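Local atomic coordinates of OsmC family peroxiredoxin (Aquifex aeolicus, PDB entry 2E8E), a protein that is not characterised in detail but, as a member of the OsmC family of peroxiredoxins, probably reduces peroxides using a pair of cysteine thiols. Residues Leu37-Ile42 against Lys78-Ile83; Ile66-Lys71 against Ile83-Val88; Tyr87-Lys92 against Trp126-Glu131. All coordinates share one frame; numbering follows the deposited sequence.

Interaction 1 of 3, residues Leu37-Ile42 against Lys78-Ile83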
loop_
_atom_site.group_PDB
_atom_site.type_symbol
_atom_site.label_atom_id
_atom_site.label_comp_id
_atom_site.label_asym_id
_atom_site.label_seq_id
_atom_site.Cartn_x
_atom_site.Cartn_y
_atom_site.Cartn_z
ATOM N N LEU A 37 4.437 -3.256 -2.032
ATOM C CA LEU A 37 4.208 -1.985 -1.348
ATOM C C LEU A 37 2.941 -2.037 -0.497
ATOM O O LEU A 37 2.856 -1.373 0.537
ATOM C CB LEU A 37 4.121 -0.823 -2.349
ATOM C CG LEU A 37 5.473 -0.353 -2.895
ATOM C CD1 LEU A 37 5.271 0.830 -3.832
ATOM C CD2 LEU A 37 6.376 0.048 -1.725
ATOM N N LEU A 38 1.952 -2.821 -0.921
ATOM C CA LEU A 38 0.738 -2.938 -0.118
ATOM C C LEU A 38 1.111 -3.601 1.209
ATOM O O LEU A 38 0.646 -3.187 2.274
ATOM C CB LEU A 38 -0.332 -3.774 -0.841
ATOM C CG LEU A 38 -1.551 -4.139 0.024
ATOM C CD1 LEU A 38 -2.224 -2.859 0.520
ATOM C CD2 LEU A 38 -2.538 -4.977 -0.777
ATOM N N LEU A 39 1.951 -4.632 1.149
ATOM C CA LEU A 39 2.361 -5.307 2.378
ATOM C C LEU A 39 3.161 -4.341 3.251
ATOM O O LEU A 39 3.048 -4.359 4.479
ATOM C CB LEU A 39 3.193 -6.556 2.067
ATOM C CG LEU A 39 2.450 -7.710 1.386
ATOM C CD1 LEU A 39 3.427 -8.846 1.137
ATOM C CD2 LEU A 39 1.295 -8.197 2.264
ATOM N N VAL A 40 3.973 -3.494 2.627
ATOM C CA VAL A 40 4.740 -2.523 3.401
ATOM C C VAL A 40 3.784 -1.540 4.080
ATOM O O VAL A 40 3.981 -1.174 5.243
ATOM C CB VAL A 40 5.745 -1.736 2.510
ATOM C CG1 VAL A 40 6.346 -0.571 3.296
ATOM C CG2 VAL A 40 6.852 -2.663 2.035
ATOM N N SER A 41 2.744 -1.119 3.362
ATOM C CA SER A 41 1.771 -0.180 3.922
ATOM C C SER A 41 1.074 -0.795 5.132
ATOM O O SER A 41 0.898 -0.148 6.166
ATOM C CB SER A 41 0.728 0.202 2.864
ATOM O OG SER A 41 1.363 0.793 1.744
ATOM N N ILE A 42 0.676 -2.053 4.992
ATOM C CA ILE A 42 0.013 -2.767 6.074
ATOM C C ILE A 42 0.948 -2.910 7.274
ATOM O O ILE A 42 0.584 -2.574 8.406
ATOM C CB ILE A 42 -0.412 -4.183 5.615
ATOM C CG1 ILE A 42 -1.528 -4.083 4.567
ATOM C CG2 ILE A 42 -0.853 -5.013 6.814
ATOM C CD1 ILE A 42 -1.841 -5.418 3.886
ATOM N N LYS A 78 -5.483 -10.800 -9.171
ATOM C CA LYS A 78 -4.648 -11.650 -8.337
ATOM C C LYS A 78 -4.409 -11.092 -6.940
ATOM O O LYS A 78 -3.278 -10.822 -6.541
ATOM C CB LYS A 78 -3.322 -11.912 -9.052
ATOM C CG LYS A 78 -3.521 -12.593 -10.408
ATOM C CD LYS A 78 -2.203 -12.980 -11.051
ATOM C CE LYS A 78 -2.448 -13.785 -12.318
ATOM N NZ LYS A 78 -1.181 -14.230 -12.960
ATOM N N ILE A 79 -5.500 -10.931 -6.201
ATOM C CA ILE A 79 -5.445 -10.412 -4.841
ATOM C C ILE A 79 -4.785 -11.428 -3.914
ATOM O O ILE A 79 -4.605 -12.590 -4.276
ATOM C CB ILE A 79 -6.864 -10.153 -4.292
ATOM C CG1 ILE A 79 -7.655 -11.467 -4.272
ATOM C CG2 ILE A 79 -7.580 -9.108 -5.142
ATOM C CD1 ILE A 79 -9.029 -11.358 -3.651
ATOM N N TYR A 80 -4.419 -10.987 -2.716
ATOM C CA TYR A 80 -3.845 -11.897 -1.733
ATOM C C TYR A 80 -4.996 -12.690 -1.121
ATOM O O TYR A 80 -5.897 -12.109 -0.517
ATOM C CB TYR A 80 -3.149 -11.128 -0.607
ATOM C CG TYR A 80 -1.854 -10.460 -0.997
ATOM C CD1 TYR A 80 -0.809 -11.191 -1.559
ATOM C CD2 TYR A 80 -1.662 -9.098 -0.768
ATOM C CE1 TYR A 80 0.401 -10.583 -1.878
ATOM C CE2 TYR A 80 -0.460 -8.478 -1.085
ATOM C CZ TYR A 80 0.568 -9.227 -1.638
ATOM O OH TYR A 80 1.760 -8.616 -1.932
ATOM N N GLU A 81 -4.981 -14.009 -1.277
ATOM C CA GLU A 81 -6.037 -14.825 -0.695
ATOM C C GLU A 81 -5.700 -15.036 0.774
ATOM O O GLU A 81 -6.568 -15.346 1.595
ATOM C CB GLU A 81 -6.132 -16.180 -1.400
ATOM C CG GLU A 81 -6.345 -16.077 -2.901
ATOM C CD GLU A 81 -7.287 -17.141 -3.437
ATOM O OE1 GLU A 81 -7.076 -18.336 -3.145
ATOM O OE2 GLU A 81 -8.240 -16.777 -4.156
ATOM N N GLU A 82 -4.428 -14.850 1.098
ATOM C CA GLU A 82 -3.952 -15.026 2.460
ATOM C C GLU A 82 -2.797 -14.080 2.738
ATOM O O GLU A 82 -1.954 -13.846 1.876
ATOM C CB GLU A 82 -3.495 -16.475 2.663
ATOM C CG GLU A 82 -2.666 -16.713 3.913
ATOM C CD GLU A 82 -2.127 -18.132 3.998
ATOM O OE1 GLU A 82 -0.968 -18.297 4.431
ATOM O OE2 GLU A 82 -2.859 -19.080 3.641
ATOM N N ILE A 83 -2.781 -13.514 3.938
ATOM C CA ILE A 83 -1.699 -12.628 4.345
ATOM C C ILE A 83 -1.288 -13.048 5.744
ATOM O O ILE A 83 -2.108 -13.043 6.662
ATOM C CB ILE A 83 -2.127 -11.144 4.403
ATOM C CG1 ILE A 83 -2.568 -10.664 3.019
ATOM C CG2 ILE A 83 -0.951 -10.295 4.907
ATOM C CD1 ILE A 83 -2.962 -9.204 2.976
#
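The helix-on-sheet packing of the OsmC fold is built here from Leu38, Leu39 and Ile42 of helix 34-56 and from Tyr80 and Ile83 in the early part of strand 80-90. All five residues are buried, and side chains alone bridge the gap, since even the nearest CA atoms, those of Leu39 and Ile83, stand 8.6 Å apart. Leu39 serves both partners at once. Its CG lies anti to the carbonyl carbon (chi1 -68°), which brings the fork of the side chain to the tyrosine: CD1 comes within 3.5 Å of Tyr80 OH, while CD2 rests 3.8 Å from Tyr80 CE2 and also touches CG2 of Ile83. Leu38 approaches differently, its CD2 lying at the ring edge, near the ring plane, 4.1 Å from Tyr80 CE2, with the two side chains running past each other in opposite directions. One turn further along the helix, Ile42 meets Ile83 tip to tip, CD1 to CD1 at 4.1 Å. The phenol oxygen, beside the Leu39 methyl, is satisfied by a hydrogen bond to Met35 O in the first turn of the same helix, which probably helps to fix the ring. A classic beta bulge at Glu81 and Glu82, opposite Lys71, breaks the usual alternation, and Tyr80 and Ile83 can both point toward the helix although they are three residues apart. Elsewhere on the helix, Leu37 packs on Ser41 of the second subunit. The arrangement is that of a long helix laid on a mixed beta-sheet, as in OsmC-like proteins.

Interaction 2 of 3, residues Ile66-Lys71 against Ile83-Val88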
loop_
_atom_site.group_PDB
_atom_site.type_symbol
_atom_site.label_atom_id
_atom_site.label_comp_id
_atom_site.label_asym_id
_atom_site.label_seq_id
_atom_site.Cartn_x
_atom_site.Cartn_y
_atom_site.Cartn_z
ATOM N N ILE A 66 8.755 -7.012 11.685
ATOM C CA ILE A 66 7.469 -7.486 11.195
ATOM C C ILE A 66 7.669 -8.184 9.862
ATOM O O ILE A 66 8.237 -7.619 8.927
ATOM C CB ILE A 66 6.472 -6.323 11.026
ATOM C CG1 ILE A 66 6.400 -5.507 12.321
ATOM C CG2 ILE A 66 5.089 -6.876 10.698
ATOM C CD1 ILE A 66 5.520 -4.270 12.228
ATOM N N PHE A 67 7.205 -9.425 9.787
ATOM C CA PHE A 67 7.344 -10.221 8.584
ATOM C C PHE A 67 5.984 -10.464 7.960
ATOM O O PHE A 67 5.088 -11.004 8.600
ATOM C CB PHE A 67 8.008 -11.555 8.931
ATOM C CG PHE A 67 9.339 -11.397 9.607
ATOM C CD1 PHE A 67 10.498 -11.220 8.858
ATOM C CD2 PHE A 67 9.426 -11.364 10.995
ATOM C CE1 PHE A 67 11.729 -11.009 9.485
ATOM C CE2 PHE A 67 10.648 -11.153 11.629
ATOM C CZ PHE A 67 11.800 -10.974 10.873
ATOM N N LEU A 68 5.825 -10.053 6.708
ATOM C CA LEU A 68 4.560 -10.255 6.024
ATOM C C LEU A 68 4.737 -11.140 4.805
ATOM O O LEU A 68 5.670 -10.967 4.026
ATOM C CB LEU A 68 3.951 -8.918 5.598
ATOM C CG LEU A 68 3.609 -7.953 6.735
ATOM C CD1 LEU A 68 4.759 -6.967 6.939
ATOM C CD2 LEU A 68 2.327 -7.213 6.400
ATOM N N LYS A 69 3.832 -12.099 4.651
ATOM C CA LYS A 69 3.871 -13.005 3.517
ATOM C C LYS A 69 2.478 -13.077 2.921
ATOM O O LYS A 69 1.511 -13.399 3.614
ATOM C CB LYS A 69 4.311 -14.406 3.946
ATOM C CG LYS A 69 4.245 -15.426 2.819
ATOM C CD LYS A 69 4.707 -16.805 3.263
ATOM C CE LYS A 69 6.145 -16.780 3.746
ATOM N NZ LYS A 69 6.649 -18.145 4.079
ATOM N N GLY A 70 2.374 -12.775 1.632
ATOM C CA GLY A 70 1.078 -12.818 0.987
ATOM C C GLY A 70 1.050 -13.838 -0.131
ATOM O O GLY A 70 2.002 -13.941 -0.900
ATOM N N LYS A 71 -0.035 -14.603 -0.205
ATOM C CA LYS A 71 -0.209 -15.616 -1.245
ATOM C C LYS A 71 -1.329 -15.141 -2.162
ATOM O O LYS A 71 -2.456 -14.914 -1.714
ATOM C CB LYS A 71 -0.566 -16.965 -0.619
ATOM C CG LYS A 71 0.556 -17.564 0.207
ATOM C CD LYS A 71 0.133 -18.878 0.848
ATOM C CE LYS A 71 1.289 -19.527 1.598
ATOM N NZ LYS A 71 1.833 -18.642 2.666
ATOM N N ILE A 83 -2.781 -13.514 3.938
ATOM C CA ILE A 83 -1.699 -12.628 4.345
ATOM C C ILE A 83 -1.288 -13.048 5.744
ATOM O O ILE A 83 -2.108 -13.043 6.662
ATOM C CB ILE A 83 -2.127 -11.144 4.403
ATOM C CG1 ILE A 83 -2.568 -10.664 3.019
ATOM C CG2 ILE A 83 -0.951 -10.295 4.907
ATOM C CD1 ILE A 83 -2.962 -9.204 2.976
ATOM N N GLU A 84 -0.025 -13.432 5.895
ATOM C CA GLU A 84 0.498 -13.834 7.193
ATOM C C GLU A 84 1.342 -12.697 7.727
ATOM O O GLU A 84 2.191 -12.161 7.010
ATOM C CB GLU A 84 1.380 -15.075 7.069
ATOM C CG GLU A 84 0.664 -16.346 6.684
ATOM C CD GLU A 84 1.599 -17.540 6.700
ATOM O OE1 GLU A 84 2.166 -17.833 7.775
ATOM O OE2 GLU A 84 1.775 -18.179 5.641
ATOM N N ILE A 85 1.113 -12.325 8.981
ATOM C CA ILE A 85 1.885 -11.255 9.586
ATOM C C ILE A 85 2.437 -11.761 10.902
ATOM O O ILE A 85 1.684 -12.235 11.756
ATOM C CB ILE A 85 1.027 -10.005 9.877
ATOM C CG1 ILE A 85 0.289 -9.555 8.612
ATOM C CG2 ILE A 85 1.921 -8.883 10.388
ATOM C CD1 ILE A 85 -0.614 -8.355 8.817
ATOM N N LYS A 86 3.752 -11.665 11.058
ATOM C CA LYS A 86 4.409 -12.100 12.282
ATOM C C LYS A 86 5.131 -10.913 12.906
ATOM O O LYS A 86 5.972 -10.282 12.262
ATOM C CB LYS A 86 5.415 -13.213 11.980
ATOM C CG LYS A 86 6.154 -13.727 13.205
ATOM C CD LYS A 86 7.150 -14.812 12.823
ATOM C CE LYS A 86 7.903 -15.316 14.038
ATOM N NZ LYS A 86 6.972 -15.852 15.066
ATOM N N TYR A 87 4.790 -10.611 14.155
ATOM C CA TYR A 87 5.404 -9.504 14.879
ATOM C C TYR A 87 6.421 -10.059 15.870
ATOM O O TYR A 87 6.104 -10.959 16.648
ATOM C CB TYR A 87 4.352 -8.730 15.674
ATOM C CG TYR A 87 3.237 -8.129 14.854
ATOM C CD1 TYR A 87 3.282 -6.794 14.452
ATOM C CD2 TYR A 87 2.121 -8.886 14.502
ATOM C CE1 TYR A 87 2.237 -6.225 13.724
ATOM C CE2 TYR A 87 1.076 -8.328 13.774
ATOM C CZ TYR A 87 1.137 -6.999 13.391
ATOM O OH TYR A 87 0.091 -6.443 12.692
ATOM N N VAL A 88 7.633 -9.518 15.843
ATOM C CA VAL A 88 8.671 -9.944 16.770
ATOM C C VAL A 88 9.160 -8.717 17.530
ATOM O O VAL A 88 9.728 -7.797 16.940
ATOM C CB VAL A 88 9.870 -10.593 16.033
ATOM C CG1 VAL A 88 10.968 -10.949 17.034
ATOM C CG2 VAL A 88 9.416 -11.843 15.287
HETATM O O HOH W 1 1.036 -16.319 3.641
#
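Ile66, Leu68, Ile85 and Tyr87 turn their side chains to one face of an antiparallel hairpin, while Phe67, Lys69, Glu84 and Lys86 turn theirs to the other. On the first face neighbours lie side by side and point the same way. Ile66 CG2 and Ile85 CG2 meet at 3.8 Å, Leu68 places CD2 against Ile85 CG1, and Ile66 runs alongside the Tyr87 ring, its CG1 4.0 Å from Tyr87 CD1. Ile42 of helix 34-56 covers Leu68 and Ile85, and the hydroxyl of Tyr87 is hydrogen-bonded to Ser46 of that helix. On the other face Phe67 presents its ring edge to Val88, whose CG2 lies in the ring plane 3.9 Å from Phe67 CE2.

Glu84 stands beside Lys69 but makes its salt bridge with Lys71, which swings across to it through a bend at the end of its chain (chi4 59°). Lys71 NZ meets Glu84 OE2 at 3.0 Å, nearly along the C-O axis of that oxygen. A water also joins the pair, accepting from Lys71 NZ at 2.6 Å and donating to Glu84 OE2 at 2.8 Å. An alanine in place of Glu84 would take away the carboxylate and is likely to leave the Lys71 ammonium without its closer partner, with the long, weak pair to Glu82 remaining, and the bridging water poorly held. Beneath these side chains the hydrogen-bonded pairs Phe67-Lys86 and Lys69-Glu84 each make two backbone bonds, and the outer side of strand 60-72 pairs with a strand of the second subunit. The chemistry thus differs by face: apolar contacts secure the side turned to the helix, whereas the other mixes the Phe67-Val88 contact with a charge pair and its water.

Interaction 3 of 3, residues Tyr87-Lys92 against Trp126-Glu131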
loop_
_atom_site.group_PDB
_atom_site.type_symbol
_atom_site.label_atom_id
_atom_site.label_comp_id
_atom_site.label_asym_id
_atom_site.label_seq_id
_atom_site.Cartn_x
_atom_site.Cartn_y
_atom_site.Cartn_z
ATOM N N TYR A 87 4.790 -10.611 14.155
ATOM C CA TYR A 87 5.404 -9.504 14.879
ATOM C C TYR A 87 6.421 -10.059 15.870
ATOM O O TYR A 87 6.104 -10.959 16.648
ATOM C CB TYR A 87 4.352 -8.730 15.674
ATOM C CG TYR A 87 3.237 -8.129 14.854
ATOM C CD1 TYR A 87 3.282 -6.794 14.452
ATOM C CD2 TYR A 87 2.121 -8.886 14.502
ATOM C CE1 TYR A 87 2.237 -6.225 13.724
ATOM C CE2 TYR A 87 1.076 -8.328 13.774
ATOM C CZ TYR A 87 1.137 -6.999 13.391
ATOM O OH TYR A 87 0.091 -6.443 12.692
ATOM N N VAL A 88 7.633 -9.518 15.843
ATOM C CA VAL A 88 8.671 -9.944 16.770
ATOM C C VAL A 88 9.160 -8.717 17.530
ATOM O O VAL A 88 9.728 -7.797 16.940
ATOM C CB VAL A 88 9.870 -10.593 16.033
ATOM C CG1 VAL A 88 10.968 -10.949 17.034
ATOM C CG2 VAL A 88 9.416 -11.843 15.287
ATOM N N ALA A 89 8.914 -8.687 18.837
ATOM C CA ALA A 89 9.362 -7.565 19.651
ATOM C C ALA A 89 10.641 -8.011 20.344
ATOM O O ALA A 89 10.696 -9.104 20.906
ATOM C CB ALA A 89 8.304 -7.192 20.681
ATOM N N VAL A 90 11.665 -7.167 20.291
ATOM C CA VAL A 90 12.955 -7.482 20.892
ATOM C C VAL A 90 13.267 -6.505 22.014
ATOM O O VAL A 90 13.208 -5.293 21.815
ATOM C CB VAL A 90 14.088 -7.397 19.834
ATOM C CG1 VAL A 90 15.422 -7.777 20.454
ATOM C CG2 VAL A 90 13.761 -8.297 18.647
ATOM N N GLY A 91 13.602 -7.035 23.191
ATOM C CA GLY A 91 13.926 -6.186 24.324
ATOM C C GLY A 91 13.288 -6.714 25.595
ATOM O O GLY A 91 13.026 -7.906 25.712
ATOM N N LYS A 92 13.056 -5.833 26.562
ATOM C CA LYS A 92 12.408 -6.244 27.801
ATOM C C LYS A 92 10.925 -6.031 27.540
ATOM O O LYS A 92 10.330 -5.062 28.008
ATOM C CB LYS A 92 12.872 -5.376 28.971
ATOM C CG LYS A 92 14.359 -5.487 29.295
ATOM C CD LYS A 92 14.731 -4.533 30.428
ATOM C CE LYS A 92 16.227 -4.521 30.711
ATOM N NZ LYS A 92 16.714 -5.804 31.284
ATOM N N TRP A 126 2.809 -13.640 16.854
ATOM C CA TRP A 126 3.781 -12.746 17.457
ATOM C C TRP A 126 4.646 -13.504 18.442
ATOM O O TRP A 126 4.311 -14.615 18.859
ATOM C CB TRP A 126 3.065 -11.597 18.168
ATOM C CG TRP A 126 2.145 -12.063 19.251
ATOM C CD1 TRP A 126 2.476 -12.356 20.544
ATOM C CD2 TRP A 126 0.747 -12.346 19.121
ATOM N NE1 TRP A 126 1.371 -12.807 21.226
ATOM C CE2 TRP A 126 0.297 -12.814 20.376
ATOM C CE3 TRP A 126 -0.167 -12.257 18.063
ATOM C CZ2 TRP A 126 -1.030 -13.188 20.604
ATOM C CZ3 TRP A 126 -1.488 -12.629 18.290
ATOM C CH2 TRP A 126 -1.906 -13.092 19.553
ATOM N N GLU A 127 5.767 -12.898 18.807
ATOM C CA GLU A 127 6.673 -13.515 19.753
ATOM C C GLU A 127 7.626 -12.471 20.295
ATOM O O GLU A 127 7.906 -11.462 19.642
ATOM C CB GLU A 127 7.466 -14.643 19.091
ATOM C CG GLU A 127 8.481 -14.188 18.061
ATOM C CD GLU A 127 9.293 -15.343 17.499
ATOM O OE1 GLU A 127 8.698 -16.230 16.851
ATOM O OE2 GLU A 127 10.525 -15.367 17.707
ATOM N N VAL A 128 8.116 -12.713 21.502
ATOM C CA VAL A 128 9.049 -11.796 22.119
ATOM C C VAL A 128 10.406 -12.453 22.264
ATOM O O VAL A 128 10.511 -13.659 22.496
ATOM C CB VAL A 128 8.570 -11.360 23.521
ATOM C CG1 VAL A 128 9.665 -10.571 24.221
ATOM C CG2 VAL A 128 7.307 -10.526 23.405
ATOM N N LYS A 129 11.444 -11.649 22.088
ATOM C CA LYS A 129 12.809 -12.102 22.251
ATOM C C LYS A 129 13.309 -11.209 23.368
ATOM O O LYS A 129 13.581 -10.027 23.158
ATOM C CB LYS A 129 13.617 -11.880 20.970
ATOM C CG LYS A 129 13.532 -13.031 19.982
ATOM C CD LYS A 129 14.209 -14.277 20.547
ATOM C CE LYS A 129 14.157 -15.438 19.571
ATOM N NZ LYS A 129 14.856 -16.643 20.109
ATOM N N TRP A 130 13.388 -11.767 24.570
ATOM C CA TRP A 130 13.836 -10.997 25.715
ATOM C C TRP A 130 15.319 -10.701 25.620
ATOM O O TRP A 130 16.156 -11.609 25.657
ATOM C CB TRP A 130 13.530 -11.747 27.009
ATOM C CG TRP A 130 13.716 -10.891 28.206
ATOM C CD1 TRP A 130 14.887 -10.641 28.868
ATOM C CD2 TRP A 130 12.711 -10.112 28.861
ATOM N NE1 TRP A 130 14.671 -9.754 29.894
ATOM C CE2 TRP A 130 13.343 -9.413 29.913
ATOM C CE3 TRP A 130 11.334 -9.936 28.661
ATOM C CZ2 TRP A 130 12.646 -8.547 30.765
ATOM C CZ3 TRP A 130 10.640 -9.075 29.508
ATOM C CH2 TRP A 130 11.299 -8.393 30.548
ATOM N N GLU A 131 15.642 -9.419 25.501
ATOM C CA GLU A 131 17.025 -8.993 25.379
ATOM C C GLU A 131 17.331 -7.724 26.153
ATOM O O GLU A 131 16.473 -6.857 26.316
ATOM C CB GLU A 131 17.378 -8.761 23.907
ATOM C CG GLU A 131 17.416 -10.017 23.072
ATOM C CD GLU A 131 18.148 -9.811 21.764
ATOM O OE1 GLU A 131 19.058 -8.954 21.726
ATOM O OE2 GLU A 131 17.828 -10.519 20.785
#
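Tyr87 to Gly91 pair in parallel with Trp126 to Trp130, joining the later part of strand 80-90 to the C-terminal strand 121-130. Backbone hydrogen bonds form the frame: Glu127 N to Tyr87 O, Ala89 N to Glu127 O, Lys129 N to Ala89 O and Gly91 N to Lys129 O. The fifth differs. Glu131 N reaches Gly91 O at 3.0 Å from above the carbonyl plane, 57° out of it, where the chain turns. Gly91 has a positive phi (137°); a side chain here would collide with the carbonyl oxygen of Val90, so the position suits glycine.

A second kind of contact is aromatic. With CG anti to the backbone N (chi1 -168°), the Trp130 indole lies over the backbone of Lys92 in a CH-pi contact, Lys92 CA being 3.6 Å from the centroid of the six-membered ring and almost on its normal. Lys92 CB adds to this at 3.7 Å from Trp130 CZ2, and Gly91 O sits over the same face of the indole.

Apolar contacts are sparser. Tyr87 CB and Trp126 CB are 4.0 Å apart, and Val88 CG2 lies against the aliphatic Glu127 CG at 3.8 Å. Val90 instead crosses a carboxylate, its CG1 3.6 Å from Glu131 CD.

Polar ends find partners beyond the two segments, Trp126 NE1 in a hydrogen bond with Glu95. Main-chain bonding therefore sets the pairing, while the acidic side chains commit their carboxylates to salt bridges: Glu127 with Lys86 of the adjoining strand 80-90, Glu131 with Lys62 of strand 60-72, on the far side of it.

Following the chain from the N terminus, helix 34-56 comes first, and interaction 1 closes the 35-residue span from its segment to the start of strand 80-90. Strand 60-72 lies within that span, and its pairing in interaction 2 closes the hairpin with strand 80-90; the two contacts therefore cross, and they share Ile83. Interaction 3 follows interaction 1 in series and begins where interaction 2 ends, sharing Tyr87 and Val88. It closes a largely helical beta-alpha-beta crossover from strand 80-90 to the parallel strand 121-130. Strand 80-90 is the middle strand throughout, and through it helix 34-56, the hairpin and the C-terminal strand are tied together.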